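Local coordinates for binary enterotoxin of Clostridium perfringens component a (PDB 5WTZ), which is the enzymatic component of a binary enterotoxin, which binds NAD+ and probably transfers its ADP-ribose to actin, at residues 332-343 / 384-395. Residues are numbered along the deposited sequence; the frame is centred on the assembly and turned at random.
Sequences GKTIPVKTFIST and EVLIDHGYSYKI. With NAD (nicotinamide-adenine-dinucleotide), chain B.
Ile-341 and Ile-387 pair across two antiparallel strands in the NAD-binding ADP-ribosyltransferase domain. Ser-342 on strand 341-343 opens a Ser-Thr-Thr sequence, at the place of the family's STS motif, and meets Glu-384, which ends the Glu-X-Glu sequence of the ADP-ribosylating turn-turn motif. The tight part is the face bearing Val-337, Ile-341, Ile-387 and Tyr-393. Val-337 CG2 lies over one face of the Tyr-393 ring, 3.8 Å from its centroid, a CH-pi contact; Ile-341 points head-on against Tyr-393, its CG2 3.3 Å from Tyr-393 OH. Leu-360 and Leu-362 of strand 358-364 add to this core. Thr-343 OG1, chi1 79°, is tucked between its own N and carbonyl carbon and donates to Val-385 O, which also accepts from Thr-343 N.

Lys-333, Thr-334 and Pro-336 face solvent, though backbone bonds continue between strands 334-337 and 391-395. Between the two strand pairs, Gly-390 and Tyr-391 together take the place opposite Val-337, a G1 beta bulge. Nearby, His-389 turns an edge toward the Phe-340 face, planes at 76°, and water 2 links its ND1 to Lys-338 O.

In the NAD pocket, the extended Glu-384 takes the O2D hydroxyl of the nicotinamide ribose on OE1, and Ser-342 OG donates to the syn side of Glu-384 OE2 at 2.6 Å.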
# COMPACT_ATOMS: atom_id res chain seq x y z
N GLY A 332 2.47 -3.57 -14.28
CA GLY A 332 2.83 -2.50 -15.19
C GLY A 332 1.78 -2.21 -16.25
O GLY A 332 1.97 -1.32 -17.08
N LYS A 333 0.67 -2.94 -16.24
CA LYS A 333 -0.35 -2.73 -17.26
C LYS A 333 -1.28 -1.58 -16.90
O LYS A 333 -1.46 -1.24 -15.74
CB LYS A 333 -1.17 -4.00 -17.48
CG LYS A 333 -0.36 -5.19 -18.01
CD LYS A 333 0.31 -4.86 -19.33
CE LYS A 333 0.91 -6.11 -19.97
NZ LYS A 333 2.06 -6.65 -19.21
N THR A 334 -1.85 -0.95 -17.92
CA THR A 334 -2.92 0.01 -17.66
C THR A 334 -4.26 -0.59 -18.10
O THR A 334 -4.39 -1.01 -19.25
CB THR A 334 -2.67 1.34 -18.39
OG1 THR A 334 -1.54 2.01 -17.79
CG2 THR A 334 -3.91 2.22 -18.27
N ILE A 335 -5.23 -0.63 -17.20
CA ILE A 335 -6.51 -1.31 -17.44
C ILE A 335 -7.65 -0.30 -17.46
O ILE A 335 -7.95 0.28 -16.42
CB ILE A 335 -6.83 -2.36 -16.34
CG1 ILE A 335 -5.66 -3.32 -16.13
CG2 ILE A 335 -8.11 -3.12 -16.67
CD1 ILE A 335 -5.89 -4.31 -14.99
N PRO A 336 -8.29 -0.11 -18.63
CA PRO A 336 -9.48 0.76 -18.68
C PRO A 336 -10.58 0.22 -17.79
O PRO A 336 -10.79 -0.99 -17.76
CB PRO A 336 -9.89 0.71 -20.16
CG PRO A 336 -8.65 0.37 -20.89
CD PRO A 336 -7.94 -0.61 -19.97
N VAL A 337 -11.28 1.11 -17.09
CA VAL A 337 -12.38 0.70 -16.23
C VAL A 337 -13.68 1.40 -16.68
O VAL A 337 -13.88 2.59 -16.42
CB VAL A 337 -12.09 1.03 -14.75
CG1 VAL A 337 -13.27 0.58 -13.86
CG2 VAL A 337 -10.80 0.34 -14.30
N LYS A 338 -14.55 0.66 -17.36
CA LYS A 338 -15.76 1.23 -17.93
C LYS A 338 -16.83 1.50 -16.87
O LYS A 338 -17.72 2.33 -17.07
CB LYS A 338 -16.32 0.30 -19.01
CG LYS A 338 -15.33 0.01 -20.15
CD LYS A 338 -15.93 -0.93 -21.20
CE LYS A 338 -16.93 -0.19 -22.06
NZ LYS A 338 -17.45 -1.02 -23.18
N THR A 339 -16.73 0.81 -15.75
CA THR A 339 -17.75 0.83 -14.71
C THR A 339 -17.52 1.95 -13.70
O THR A 339 -16.42 2.51 -13.63
CB THR A 339 -17.76 -0.52 -13.95
OG1 THR A 339 -16.41 -0.92 -13.69
CG2 THR A 339 -18.47 -1.62 -14.77
N PHE A 340 -18.56 2.31 -12.93
CA PHE A 340 -18.34 3.06 -11.70
C PHE A 340 -17.57 2.13 -10.78
O PHE A 340 -17.80 0.91 -10.79
CB PHE A 340 -19.64 3.51 -11.01
CG PHE A 340 -20.48 4.48 -11.81
CD1 PHE A 340 -20.09 5.81 -11.95
CD2 PHE A 340 -21.65 4.07 -12.41
CE1 PHE A 340 -20.85 6.71 -12.67
CE2 PHE A 340 -22.43 4.96 -13.14
CZ PHE A 340 -22.02 6.29 -13.28
N ILE A 341 -16.70 2.70 -9.96
CA ILE A 341 -15.91 1.89 -9.03
C ILE A 341 -16.33 2.11 -7.57
O ILE A 341 -16.09 3.19 -7.00
CB ILE A 341 -14.40 2.18 -9.15
CG1 ILE A 341 -13.99 2.31 -10.61
CG2 ILE A 341 -13.61 1.07 -8.40
CD1 ILE A 341 -12.50 2.65 -10.79
N SER A 342 -16.97 1.10 -7.00
CA SER A 342 -17.27 1.06 -5.57
C SER A 342 -16.02 0.67 -4.75
O SER A 342 -15.49 -0.45 -4.84
CB SER A 342 -18.42 0.10 -5.27
OG SER A 342 -19.69 0.71 -5.53
N THR A 343 -15.54 1.62 -3.96
CA THR A 343 -14.37 1.39 -3.12
C THR A 343 -14.69 1.71 -1.68
O THR A 343 -15.64 2.44 -1.40
CB THR A 343 -13.13 2.24 -3.53
OG1 THR A 343 -13.27 3.58 -3.04
CG2 THR A 343 -12.93 2.27 -5.04
N GLU A 384 -17.69 4.28 1.92
CA GLU A 384 -17.48 4.12 0.49
C GLU A 384 -17.06 5.41 -0.21
O GLU A 384 -17.64 6.49 -0.00
CB GLU A 384 -18.75 3.58 -0.18
CG GLU A 384 -18.61 3.47 -1.70
CD GLU A 384 -19.69 2.59 -2.34
OE1 GLU A 384 -20.58 2.08 -1.63
OE2 GLU A 384 -19.62 2.39 -3.57
N VAL A 385 -16.04 5.27 -1.05
CA VAL A 385 -15.74 6.28 -2.06
C VAL A 385 -16.12 5.69 -3.41
O VAL A 385 -15.60 4.65 -3.81
CB VAL A 385 -14.27 6.72 -2.03
CG1 VAL A 385 -13.90 7.47 -3.31
CG2 VAL A 385 -14.00 7.59 -0.79
N LEU A 386 -17.06 6.35 -4.08
CA LEU A 386 -17.53 5.92 -5.39
C LEU A 386 -16.82 6.73 -6.47
O LEU A 386 -16.86 7.95 -6.47
CB LEU A 386 -19.05 6.08 -5.49
CG LEU A 386 -19.75 5.61 -6.77
CD1 LEU A 386 -19.52 4.12 -6.96
CD2 LEU A 386 -21.24 5.92 -6.72
N ILE A 387 -16.19 6.03 -7.41
CA ILE A 387 -15.37 6.68 -8.43
C ILE A 387 -16.13 6.70 -9.76
O ILE A 387 -16.81 5.72 -10.09
CB ILE A 387 -14.00 5.93 -8.58
CG1 ILE A 387 -13.26 5.96 -7.23
CG2 ILE A 387 -13.14 6.50 -9.70
CD1 ILE A 387 -11.99 5.09 -7.16
N ASP A 388 -16.02 7.81 -10.50
CA ASP A 388 -16.68 7.98 -11.79
C ASP A 388 -16.25 6.91 -12.79
O ASP A 388 -15.16 6.35 -12.71
CB ASP A 388 -16.40 9.40 -12.35
CG ASP A 388 -17.45 9.87 -13.36
OD1 ASP A 388 -18.52 9.22 -13.51
OD2 ASP A 388 -17.21 10.91 -14.03
N HIS A 389 -17.14 6.60 -13.73
CA HIS A 389 -16.79 5.63 -14.76
C HIS A 389 -15.72 6.18 -15.71
O HIS A 389 -15.57 7.40 -15.85
CB HIS A 389 -18.04 5.22 -15.54
CG HIS A 389 -18.64 6.33 -16.35
ND1 HIS A 389 -18.55 6.38 -17.72
CD2 HIS A 389 -19.35 7.42 -15.97
CE1 HIS A 389 -19.18 7.46 -18.16
NE2 HIS A 389 -19.68 8.10 -17.12
N GLY A 390 -14.97 5.29 -16.35
CA GLY A 390 -14.11 5.70 -17.44
C GLY A 390 -12.69 6.07 -17.08
O GLY A 390 -11.99 6.67 -17.90
N TYR A 391 -12.25 5.75 -15.87
CA TYR A 391 -10.84 5.92 -15.50
C TYR A 391 -10.11 4.63 -15.84
O TYR A 391 -10.68 3.75 -16.47
CB TYR A 391 -10.68 6.23 -14.01
CG TYR A 391 -10.96 7.68 -13.61
CD1 TYR A 391 -10.08 8.72 -13.95
CD2 TYR A 391 -12.08 8.00 -12.84
CE1 TYR A 391 -10.32 10.04 -13.56
CE2 TYR A 391 -12.34 9.32 -12.45
CZ TYR A 391 -11.46 10.33 -12.80
OH TYR A 391 -11.73 11.62 -12.40
N SER A 392 -8.86 4.53 -15.41
CA SER A 392 -8.05 3.32 -15.60
C SER A 392 -7.24 3.00 -14.36
O SER A 392 -6.96 3.89 -13.55
CB SER A 392 -7.10 3.48 -16.79
OG SER A 392 -7.79 3.77 -17.98
N TYR A 393 -6.87 1.74 -14.21
CA TYR A 393 -5.92 1.31 -13.19
C TYR A 393 -4.54 1.15 -13.81
O TYR A 393 -4.41 0.47 -14.83
CB TYR A 393 -6.29 -0.04 -12.59
CG TYR A 393 -7.60 -0.16 -11.86
CD1 TYR A 393 -8.03 0.81 -10.95
CD2 TYR A 393 -8.39 -1.28 -12.05
CE1 TYR A 393 -9.24 0.66 -10.27
CE2 TYR A 393 -9.58 -1.44 -11.38
CZ TYR A 393 -10.00 -0.48 -10.49
OH TYR A 393 -11.17 -0.69 -9.83
N LYS A 394 -3.53 1.77 -13.21
CA LYS A 394 -2.15 1.44 -13.55
C LYS A 394 -1.67 0.47 -12.47
O LYS A 394 -1.63 0.82 -11.28
CB LYS A 394 -1.29 2.71 -13.63
CG LYS A 394 0.21 2.45 -13.79
CD LYS A 394 0.99 3.76 -13.94
CE LYS A 394 1.02 4.58 -12.64
NZ LYS A 394 2.03 4.06 -11.65
N ILE A 395 -1.35 -0.76 -12.86
CA ILE A 395 -1.02 -1.80 -11.88
C ILE A 395 0.44 -1.64 -11.44
O ILE A 395 1.35 -1.73 -12.26
CB ILE A 395 -1.27 -3.22 -12.43
CG1 ILE A 395 -2.71 -3.36 -13.00
CG2 ILE A 395 -1.00 -4.29 -11.35
CD1 ILE A 395 -3.84 -3.21 -11.99
PA NAD B . -19.88 -4.24 -8.85
O1A NAD B . -21.02 -3.80 -9.74
O2A NAD B . -18.58 -3.48 -8.86
O5B NAD B . -19.51 -5.78 -9.16
C5B NAD B . -20.49 -6.77 -9.46
C4B NAD B . -19.85 -7.88 -10.28
O4B NAD B . -19.42 -7.31 -11.53
C3B NAD B . -18.62 -8.47 -9.59
O3B NAD B . -18.59 -9.88 -9.86
C2B NAD B . -17.46 -7.76 -10.28
O2B NAD B . -16.27 -8.55 -10.31
C1B NAD B . -18.00 -7.48 -11.68
N9A NAD B . -17.40 -6.24 -12.20
C8A NAD B . -17.44 -5.02 -11.64
N7A NAD B . -16.76 -4.12 -12.39
C5A NAD B . -16.25 -4.79 -13.44
C6A NAD B . -15.43 -4.45 -14.62
N6A NAD B . -15.00 -3.18 -14.81
N1A NAD B . -15.11 -5.45 -15.47
C2A NAD B . -15.53 -6.71 -15.29
N3A NAD B . -16.30 -7.08 -14.24
C4A NAD B . -16.67 -6.18 -13.30
O3 NAD B . -20.44 -4.25 -7.35
PN NAD B . -19.83 -4.93 -6.04
O1N NAD B . -18.53 -4.24 -5.71
O2N NAD B . -19.89 -6.43 -6.21
O5D NAD B . -20.97 -4.51 -4.98
C5D NAD B . -21.37 -3.15 -4.80
C4D NAD B . -22.17 -3.04 -3.52
O4D NAD B . -21.29 -3.14 -2.40
C3D NAD B . -22.79 -1.66 -3.41
O3D NAD B . -23.91 -1.76 -2.52
C2D NAD B . -21.69 -0.84 -2.76
O2D NAD B . -22.23 0.26 -2.02
C1D NAD B . -20.97 -1.86 -1.87
N1N NAD B . -19.50 -1.70 -1.84
C2N NAD B . -18.69 -2.66 -2.31
C3N NAD B . -17.30 -2.49 -2.28
C7N NAD B . -16.36 -3.55 -2.79
O7N NAD B . -16.70 -4.36 -3.66
N7N NAD B . -15.17 -3.59 -2.22
C4N NAD B . -16.74 -1.34 -1.74
C5N NAD B . -17.60 -0.36 -1.27
C6N NAD B . -18.98 -0.57 -1.33
O HOH W 1 -13.63 4.16 -13.72
O HOH W 2 -17.62 4.01 -19.16